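Local coordinates for GTP-binding nuclear protein GSP1 (Encephalitozoon cuniculi, PDB 4DJT) that probably serves as the Ran-type small GTPase of nucleocytoplasmic transport, supporting protein import into the nucleus and RNA export, and here binds GDP and magnesium, at residues T25-R35 against N186-D195. Numbering follows the deposited sequence.
With MG (magnesium ion), chain D; GDP (guanosine-5'-diphosphate), chain C.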
loop_
_atom_site.group_PDB
_atom_site.type_symbol
_atom_site.label_atom_id
_atom_site.label_comp_id
_atom_site.label_asym_id
_atom_site.label_seq_id
_atom_site.Cartn_x
_atom_site.Cartn_y
_atom_site.Cartn_z
ATOM N N THR A 25 -6.953 4.023 -1.810
ATOM C CA THR A 25 -7.088 4.657 -3.111
ATOM C C THR A 25 -6.630 6.102 -3.084
ATOM O O THR A 25 -5.904 6.550 -3.998
ATOM C CB THR A 25 -8.551 4.512 -3.607
ATOM O OG1 THR A 25 -8.860 3.111 -3.692
ATOM C CG2 THR A 25 -8.722 5.152 -4.961
ATOM N N THR A 26 -6.958 6.820 -2.014
ATOM C CA THR A 26 -6.481 8.212 -1.860
ATOM C C THR A 26 -4.949 8.295 -1.904
ATOM O O THR A 26 -4.370 9.219 -2.530
ATOM C CB THR A 26 -7.061 8.890 -0.592
ATOM O OG1 THR A 26 -8.505 8.806 -0.633
ATOM C CG2 THR A 26 -6.642 10.379 -0.532
ATOM N N TYR A 27 -4.306 7.312 -1.279
ATOM C CA TYR A 27 -2.861 7.223 -1.249
ATOM C C TYR A 27 -2.273 7.062 -2.638
ATOM O O TYR A 27 -1.448 7.875 -3.050
ATOM C CB TYR A 27 -2.431 6.058 -0.402
ATOM C CG TYR A 27 -0.918 5.860 -0.290
ATOM C CD1 TYR A 27 -0.130 6.739 0.461
ATOM C CD2 TYR A 27 -0.304 4.767 -0.850
ATOM C CE1 TYR A 27 1.228 6.541 0.601
ATOM C CE2 TYR A 27 1.060 4.559 -0.716
ATOM C CZ TYR A 27 1.823 5.459 0.005
ATOM O OH TYR A 27 3.197 5.226 0.142
ATOM N N ILE A 28 -2.723 6.038 -3.381
ATOM C CA ILE A 28 -2.021 5.622 -4.599
ATOM C C ILE A 28 -2.556 6.241 -5.893
ATOM O O ILE A 28 -1.839 6.292 -6.870
ATOM C CB ILE A 28 -2.041 4.104 -4.752
ATOM C CG1 ILE A 28 -0.922 3.614 -5.704
ATOM C CG2 ILE A 28 -3.449 3.651 -5.135
ATOM C CD1 ILE A 28 0.501 3.851 -5.203
ATOM N N ASN A 29 -3.827 6.675 -5.905
ATOM C CA ASN A 29 -4.502 7.004 -7.153
ATOM C C ASN A 29 -4.083 8.440 -7.600
ATOM O O ASN A 29 -4.903 9.384 -7.621
ATOM C CB ASN A 29 -5.996 6.878 -6.974
ATOM C CG ASN A 29 -6.778 7.112 -8.253
ATOM O OD1 ASN A 29 -6.250 6.995 -9.365
ATOM N ND2 ASN A 29 -8.027 7.458 -8.098
ATOM N N ARG A 30 -2.778 8.552 -7.852
ATOM C CA ARG A 30 -2.130 9.776 -8.280
ATOM C C ARG A 30 -1.496 9.522 -9.630
ATOM O O ARG A 30 -1.370 8.390 -10.071
ATOM C CB ARG A 30 -1.093 10.222 -7.226
ATOM C CG ARG A 30 -1.723 10.480 -5.866
ATOM C CD ARG A 30 -0.671 10.696 -4.763
ATOM N NE ARG A 30 -1.114 11.790 -3.934
ATOM C CZ ARG A 30 -1.799 11.677 -2.805
ATOM N NH1 ARG A 30 -2.182 12.779 -2.163
ATOM N NH2 ARG A 30 -2.033 10.492 -2.269
ATOM N N VAL A 31 -1.101 10.579 -10.305
ATOM C CA VAL A 31 -0.614 10.418 -11.658
ATOM C C VAL A 31 0.588 9.481 -11.722
ATOM O O VAL A 31 0.597 8.556 -12.536
ATOM C CB VAL A 31 -0.300 11.783 -12.309
ATOM C CG1 VAL A 31 0.478 11.594 -13.598
ATOM C CG2 VAL A 31 -1.596 12.569 -12.519
ATOM N N LEU A 32 1.572 9.683 -10.835
ATOM C CA LEU A 32 2.768 8.789 -10.779
ATOM C C LEU A 32 3.385 8.676 -12.175
ATOM O O LEU A 32 3.635 9.708 -12.782
ATOM C CB LEU A 32 2.384 7.431 -10.162
ATOM C CG LEU A 32 1.675 7.577 -8.806
ATOM C CD1 LEU A 32 1.160 6.223 -8.281
ATOM C CD2 LEU A 32 2.606 8.229 -7.759
ATOM N N ASP A 33 3.678 7.463 -12.677
ATOM C CA ASP A 33 4.295 7.320 -14.006
ATOM C C ASP A 33 3.371 7.777 -15.111
ATOM O O ASP A 33 3.842 8.028 -16.221
ATOM C CB ASP A 33 4.711 5.879 -14.308
ATOM C CG ASP A 33 5.860 5.426 -13.484
ATOM O OD1 ASP A 33 6.393 6.263 -12.711
ATOM O OD2 ASP A 33 6.217 4.237 -13.599
ATOM N N GLY A 34 2.077 7.921 -14.809
ATOM C CA GLY A 34 1.099 8.515 -15.743
ATOM C C GLY A 34 -0.233 7.759 -15.686
ATOM O O GLY A 34 -0.278 6.594 -15.298
ATOM N N ARG A 35 -1.320 8.427 -16.048
ATOM C CA ARG A 35 -2.628 7.740 -16.104
ATOM C C ARG A 35 -2.649 6.577 -17.081
ATOM O O ARG A 35 -3.218 5.521 -16.784
ATOM C CB ARG A 35 -3.716 8.703 -16.498
ATOM C CG ARG A 35 -3.978 9.736 -15.459
ATOM C CD ARG A 35 -5.100 10.659 -15.919
ATOM N NE ARG A 35 -5.311 11.717 -14.956
ATOM C CZ ARG A 35 -4.625 12.846 -14.902
ATOM N NH1 ARG A 35 -3.647 13.105 -15.764
ATOM N NH2 ARG A 35 -4.897 13.712 -13.970
ATOM N N ASN A 186 5.309 12.450 -9.375
ATOM C CA ASN A 186 4.102 13.277 -9.651
ATOM C C ASN A 186 2.954 12.826 -8.753
ATOM O O ASN A 186 2.427 11.705 -8.919
ATOM C CB ASN A 186 3.687 13.199 -11.121
ATOM C CG ASN A 186 2.529 14.130 -11.455
ATOM O OD1 ASN A 186 1.669 14.394 -10.621
ATOM N ND2 ASN A 186 2.504 14.630 -12.674
ATOM N N LEU A 187 2.590 13.670 -7.799
ATOM C CA LEU A 187 1.633 13.271 -6.748
ATOM C C LEU A 187 0.255 13.841 -6.972
ATOM O O LEU A 187 -0.584 13.847 -6.052
ATOM C CB LEU A 187 2.151 13.671 -5.370
ATOM C CG LEU A 187 3.459 13.013 -4.935
ATOM C CD1 LEU A 187 4.023 13.742 -3.712
ATOM C CD2 LEU A 187 3.231 11.533 -4.660
ATOM N N GLU A 188 0.000 14.343 -8.181
ATOM C CA GLU A 188 -1.291 14.920 -8.459
ATOM C C GLU A 188 -2.361 13.818 -8.484
ATOM O O GLU A 188 -2.151 12.748 -9.040
ATOM C CB GLU A 188 -1.277 15.730 -9.753
ATOM C CG GLU A 188 -0.455 16.994 -9.624
ATOM C CD GLU A 188 -0.225 17.747 -10.923
ATOM O OE1 GLU A 188 -0.542 17.245 -12.035
ATOM O OE2 GLU A 188 0.290 18.878 -10.822
ATOM N N PRO A 189 -3.480 14.062 -7.778
ATOM C CA PRO A 189 -4.609 13.113 -7.857
ATOM C C PRO A 189 -5.036 12.903 -9.302
ATOM O O PRO A 189 -5.081 13.866 -10.066
ATOM C CB PRO A 189 -5.722 13.819 -7.059
ATOM C CG PRO A 189 -4.988 14.698 -6.084
ATOM C CD PRO A 189 -3.732 15.142 -6.802
ATOM N N THR A 190 -5.356 11.664 -9.685
ATOM C CA THR A 190 -5.718 11.379 -11.077
ATOM C C THR A 190 -7.048 11.952 -11.514
ATOM O O THR A 190 -7.255 12.155 -12.708
ATOM C CB THR A 190 -5.824 9.885 -11.372
ATOM O OG1 THR A 190 -6.788 9.294 -10.503
ATOM C CG2 THR A 190 -4.464 9.160 -11.162
ATOM N N GLU A 191 -7.970 12.105 -10.567
ATOM C CA GLU A 191 -9.379 12.425 -10.855
ATOM C C GLU A 191 -10.091 11.276 -11.607
ATOM O O GLU A 191 -11.138 11.474 -12.251
ATOM C CB GLU A 191 -9.493 13.777 -11.606
ATOM C CG GLU A 191 -8.701 14.888 -10.939
ATOM C CD GLU A 191 -8.756 16.208 -11.700
ATOM O OE1 GLU A 191 -9.863 16.719 -11.903
ATOM O OE2 GLU A 191 -7.674 16.711 -12.103
ATOM N N VAL A 192 -9.543 10.058 -11.492
ATOM C CA VAL A 192 -10.119 8.876 -12.097
ATOM C C VAL A 192 -10.726 8.051 -10.979
ATOM O O VAL A 192 -10.018 7.568 -10.082
ATOM C CB VAL A 192 -9.089 7.999 -12.845
ATOM C CG1 VAL A 192 -9.771 6.743 -13.410
ATOM C CG2 VAL A 192 -8.405 8.812 -13.957
ATOM N N ASN A 193 -12.043 7.954 -10.989
ATOM C CA ASN A 193 -12.718 7.062 -10.068
ATOM C C ASN A 193 -12.977 5.724 -10.735
ATOM O O ASN A 193 -13.770 5.625 -11.675
ATOM C CB ASN A 193 -14.045 7.654 -9.617
ATOM C CG ASN A 193 -14.940 6.610 -8.978
ATOM O OD1 ASN A 193 -14.468 5.784 -8.196
ATOM N ND2 ASN A 193 -16.264 6.636 -9.334
ATOM N N TYR A 194 -12.320 4.679 -10.238
ATOM C CA TYR A 194 -12.492 3.355 -10.780
ATOM C C TYR A 194 -13.227 2.427 -9.803
ATOM O O TYR A 194 -13.298 1.200 -10.039
ATOM C CB TYR A 194 -11.147 2.729 -11.203
ATOM C CG TYR A 194 -10.043 2.820 -10.210
ATOM C CD1 TYR A 194 -9.969 1.943 -9.117
ATOM C CD2 TYR A 194 -9.046 3.787 -10.347
ATOM C CE1 TYR A 194 -8.949 2.050 -8.192
ATOM C CE2 TYR A 194 -8.022 3.877 -9.440
ATOM C CZ TYR A 194 -7.965 2.976 -8.372
ATOM O OH TYR A 194 -6.963 3.061 -7.457
ATOM N N ASP A 195 -13.783 3.002 -8.742
ATOM C CA ASP A 195 -14.384 2.198 -7.700
ATOM C C ASP A 195 -15.745 1.690 -8.187
ATOM O O ASP A 195 -16.521 2.432 -8.778
ATOM C CB ASP A 195 -14.636 3.014 -6.425
ATOM C CG ASP A 195 -13.392 3.379 -5.686
ATOM O OD1 ASP A 195 -12.271 3.051 -6.120
ATOM O OD2 ASP A 195 -13.543 3.997 -4.628
HETATM MG MG MG D . -10.304 2.021 -2.662
HETATM P PB GDP C . -10.111 2.966 0.536
HETATM O O1B GDP C . -9.556 2.940 -0.898
HETATM O O2B GDP C . -9.177 2.387 1.586
HETATM O O3B GDP C . -11.557 2.478 0.596
HETATM O O3A GDP C . -10.292 4.508 0.986
HETATM P PA GDP C . -10.458 5.807 0.079
HETATM O O1A GDP C . -9.140 6.275 -0.508
HETATM O O2A GDP C . -11.619 5.580 -0.837
HETATM O "O5'" GDP C . -10.842 6.944 1.113
HETATM C "C5'" GDP C . -11.967 6.725 1.986
HETATM C "C4'" GDP C . -12.390 8.074 2.536
HETATM O "O4'" GDP C . -11.387 8.547 3.413
HETATM C "C3'" GDP C . -12.520 9.124 1.466
HETATM O "O3'" GDP C . -13.567 9.999 1.835
HETATM C "C2'" GDP C . -11.241 9.902 1.501
HETATM O "O2'" GDP C . -11.361 11.284 1.110
HETATM C "C1'" GDP C . -10.878 9.770 2.962
HETATM N N9 GDP C . -9.434 9.774 3.149
HETATM C C8 GDP C . -8.502 8.959 2.605
HETATM N N7 GDP C . -7.267 9.325 3.035
HETATM C C5 GDP C . -7.418 10.322 3.904
HETATM C C6 GDP C . -6.535 11.158 4.736
HETATM O O6 GDP C . -5.279 10.995 4.758
HETATM N N1 GDP C . -7.118 12.112 5.493
HETATM C C2 GDP C . -8.465 12.316 5.496
HETATM N N2 GDP C . -8.991 13.275 6.260
HETATM N N3 GDP C . -9.324 11.589 4.754
HETATM C C4 GDP C . -8.845 10.611 3.964
HETATM O O HOH W 1 6.470 10.877 -11.284
HETATM O O HOH W 2 -10.960 1.334 -4.455
HETATM O O HOH W 3 -11.665 3.625 -2.686
HETATM O O HOH W 4 -8.914 0.446 -2.620
HETATM O O HOH W 5 -11.642 0.740 -1.555
#
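Asn29, the first residue to leave helix 24-28, sets its side-chain amide between Thr190 and Val192. Its CB lies 4.0 Å from Tyr194 OH, and with CG anti to the backbone N (chi1 -176°) the amide passes the edge of that ring, Asn29 OD1 lying 3.6 Å from Tyr194 CE2. Asn29 OD1 then accepts from Thr190 OG1 at 2.6 Å, the hydroxyl standing above the carbonyl plane, while Asn29 ND2 donates within the amide plane to Val192 O at 2.8 Å. Both ends of the amide are thus held, which fixes its rotation. Thr190 OG1 also accepts from Val192 N, closing an ST turn, and Thr190 N bonds to Asn29 O. Farther along, Val31 N donates to Glu188 O and Leu32 N to Asn186 O, while Arg30 NE meets Leu187 O at 3.0 Å. Arg35 grips Thr190 O side-on, NE on a lone pair and NH2 from above the carbonyl plane. At the other end Thr25 CG2 touches Tyr194 OH; Asp67 is hydrogen-bonded to both Tyr194 OH and Thr25 OG1. Thr25 OG1 binds magnesium at 2.1 Å, whereas Asp195 OD1 and OD2 each accept from a magnesium-bound water, the second also donating to GDP O2A. The C-terminal extension of this GDP-bound Ran-family protein runs beside the loop after the P-loop helix, its far end in the second shell of the nucleotide-magnesium site.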